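Local structure of TssK (Serratia sp. FS14, 5Y0E) at residues A185-M190 / N196-T201. The protein is a baseplate component of the bacterial type VI secretion system, where it probably helps connect the baseplate to the membrane-spanning complex. Numbering follows the deposited sequence.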
loop_
_atom_site.group_PDB
_atom_site.type_symbol
_atom_site.label_atom_id
_atom_site.label_comp_id
_atom_site.label_asym_id
_atom_site.label_seq_id
_atom_site.Cartn_x
_atom_site.Cartn_y
_atom_site.Cartn_z
ATOM N N ALA A 185 -21.156 6.539 -13.733
ATOM C CA ALA A 185 -19.882 5.850 -13.718
ATOM C C ALA A 185 -18.711 6.796 -13.580
ATOM O O ALA A 185 -17.620 6.350 -13.229
ATOM C CB ALA A 185 -19.702 5.016 -14.984
ATOM N N GLN A 186 -18.900 8.079 -13.856
ATOM C CA GLN A 186 -17.793 9.012 -13.797
ATOM C C GLN A 186 -17.447 9.322 -12.350
ATOM O O GLN A 186 -18.326 9.442 -11.496
ATOM C CB GLN A 186 -18.118 10.285 -14.561
ATOM C CG GLN A 186 -18.278 10.046 -16.048
ATOM C CD GLN A 186 -17.328 8.982 -16.598
ATOM O OE1 GLN A 186 -16.172 9.267 -16.905
ATOM N NE2 GLN A 186 -17.825 7.753 -16.744
ATOM N N ILE A 187 -16.153 9.400 -12.077
ATOM C CA ILE A 187 -15.634 9.597 -10.736
ATOM C C ILE A 187 -14.919 10.938 -10.701
ATOM O O ILE A 187 -13.981 11.154 -11.463
ATOM C CB ILE A 187 -14.677 8.472 -10.315
ATOM C CG1 ILE A 187 -15.418 7.148 -10.291
ATOM C CG2 ILE A 187 -14.082 8.779 -8.973
ATOM C CD1 ILE A 187 -14.520 5.968 -10.356
ATOM N N PRO A 188 -15.309 11.849 -9.831
ATOM C CA PRO A 188 -14.601 13.121 -9.710
ATOM C C PRO A 188 -13.182 12.909 -9.220
ATOM O O PRO A 188 -12.868 11.872 -8.623
ATOM C CB PRO A 188 -15.431 13.886 -8.674
ATOM C CG PRO A 188 -16.717 13.178 -8.605
ATOM C CD PRO A 188 -16.461 11.755 -8.933
ATOM N N PRO A 189 -12.283 13.854 -9.466
ATOM C CA PRO A 189 -10.982 13.806 -8.796
ATOM C C PRO A 189 -11.193 13.830 -7.294
ATOM O O PRO A 189 -11.819 14.735 -6.758
ATOM C CB PRO A 189 -10.282 15.064 -9.306
ATOM C CG PRO A 189 -11.382 15.959 -9.725
ATOM C CD PRO A 189 -12.425 15.060 -10.285
ATOM N N MET A 190 -10.716 12.794 -6.629
ATOM C CA MET A 190 -11.059 12.519 -5.247
ATOM C C MET A 190 -9.810 12.534 -4.394
ATOM O O MET A 190 -8.778 12.000 -4.789
ATOM C CB MET A 190 -11.740 11.174 -5.100
ATOM C CG MET A 190 -13.134 11.109 -5.666
ATOM S SD MET A 190 -14.189 12.402 -5.077
ATOM C CE MET A 190 -14.463 11.836 -3.429
ATOM N N ASN A 196 -16.349 8.787 -2.264
ATOM C CA ASN A 196 -16.996 8.504 -3.516
ATOM C C ASN A 196 -17.557 7.092 -3.475
ATOM O O ASN A 196 -16.825 6.145 -3.184
ATOM C CB ASN A 196 -16.025 8.639 -4.684
ATOM C CG ASN A 196 -16.646 8.224 -5.987
ATOM O OD1 ASN A 196 -16.562 7.068 -6.397
ATOM N ND2 ASN A 196 -17.310 9.156 -6.625
ATOM N N PRO A 197 -18.827 6.909 -3.799
ATOM C CA PRO A 197 -19.403 5.558 -3.743
ATOM C C PRO A 197 -18.803 4.589 -4.742
ATOM O O PRO A 197 -18.722 3.395 -4.455
ATOM C CB PRO A 197 -20.885 5.809 -4.023
ATOM C CG PRO A 197 -20.902 7.112 -4.769
ATOM C CD PRO A 197 -19.801 7.929 -4.193
ATOM N N VAL A 198 -18.375 5.044 -5.903
ATOM C CA VAL A 198 -17.889 4.093 -6.882
ATOM C C VAL A 198 -16.562 3.509 -6.436
ATOM O O VAL A 198 -16.362 2.294 -6.457
ATOM C CB VAL A 198 -17.784 4.746 -8.270
ATOM C CG1 VAL A 198 -17.268 3.740 -9.271
ATOM C CG2 VAL A 198 -19.125 5.259 -8.698
ATOM N N LEU A 199 -15.634 4.365 -6.018
ATOM C CA LEU A 199 -14.401 3.870 -5.424
ATOM C C LEU A 199 -14.677 2.909 -4.276
ATOM O O LEU A 199 -14.043 1.859 -4.175
ATOM C CB LEU A 199 -13.531 5.038 -4.960
ATOM C CG LEU A 199 -13.024 5.971 -6.061
ATOM C CD1 LEU A 199 -12.193 7.076 -5.487
ATOM C CD2 LEU A 199 -12.251 5.241 -7.114
ATOM N N LYS A 200 -15.637 3.223 -3.418
ATOM C CA LYS A 200 -15.861 2.341 -2.281
ATOM C C LYS A 200 -16.264 0.952 -2.735
ATOM O O LYS A 200 -15.848 -0.043 -2.144
ATOM C CB LYS A 200 -16.920 2.901 -1.333
ATOM C CG LYS A 200 -16.491 4.090 -0.508
ATOM C CD LYS A 200 -17.484 4.365 0.592
ATOM C CE LYS A 200 -17.556 3.224 1.596
ATOM N NZ LYS A 200 -18.548 3.453 2.684
ATOM N N THR A 201 -17.076 0.857 -3.776
ATOM C CA THR A 201 -17.505 -0.465 -4.188
ATOM C C THR A 201 -16.412 -1.213 -4.951
ATOM O O THR A 201 -16.365 -2.430 -4.888
ATOM C CB THR A 201 -18.800 -0.365 -5.000
ATOM O OG1 THR A 201 -18.651 0.622 -6.000
ATOM C CG2 THR A 201 -19.946 0.060 -4.109
#
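Ile187 and Met190, from the loop that follows strand 180-182, pack against the capped N-terminus of helix 197-222, where Asn196 is the N-cap. The chain turns back on itself here, leading from a beta-sheet domain into the helical one, and no hydrogen bond joins the two segments.

The apolar part centres on Ile187. Its CD1 lies 3.7 Å from Val198 CG1 and 4.0 Å from Leu199 CD2, so one methyl bridges two successive residues of the first helical turn. The other branch, CG2, stands anti to the backbone N (chi1 of Ile187 is -62°) and approaches the Asn196 amide, 4.0 Å from its OD1. Met190 adds a second apolar patch: its CB is 4.1 Å from Leu199 CD1, and the two side chains run past each other in opposite directions. The Met190 methyl also reaches the cap residue, Met190 CE lying 3.8 Å from Asn196 CB. Beyond the pair, Ala295 and Pro259 of two other helices also touch Ile187 and Met190 respectively, consistent with the buried setting.

The polar part lies within the helix start. Asn196 holds CG anti to its own N (chi1 175°), which directs the amide to the first turn; its OD1 takes a weak bond from Val198 N and a straighter one from Leu199 N, 2.9 Å long with an N-H...O angle of 164°, in the carbonyl plane. The amide nitrogen end meets a proline ring instead, Asn196 ND2 lying 3.6 Å from Pro188 CD.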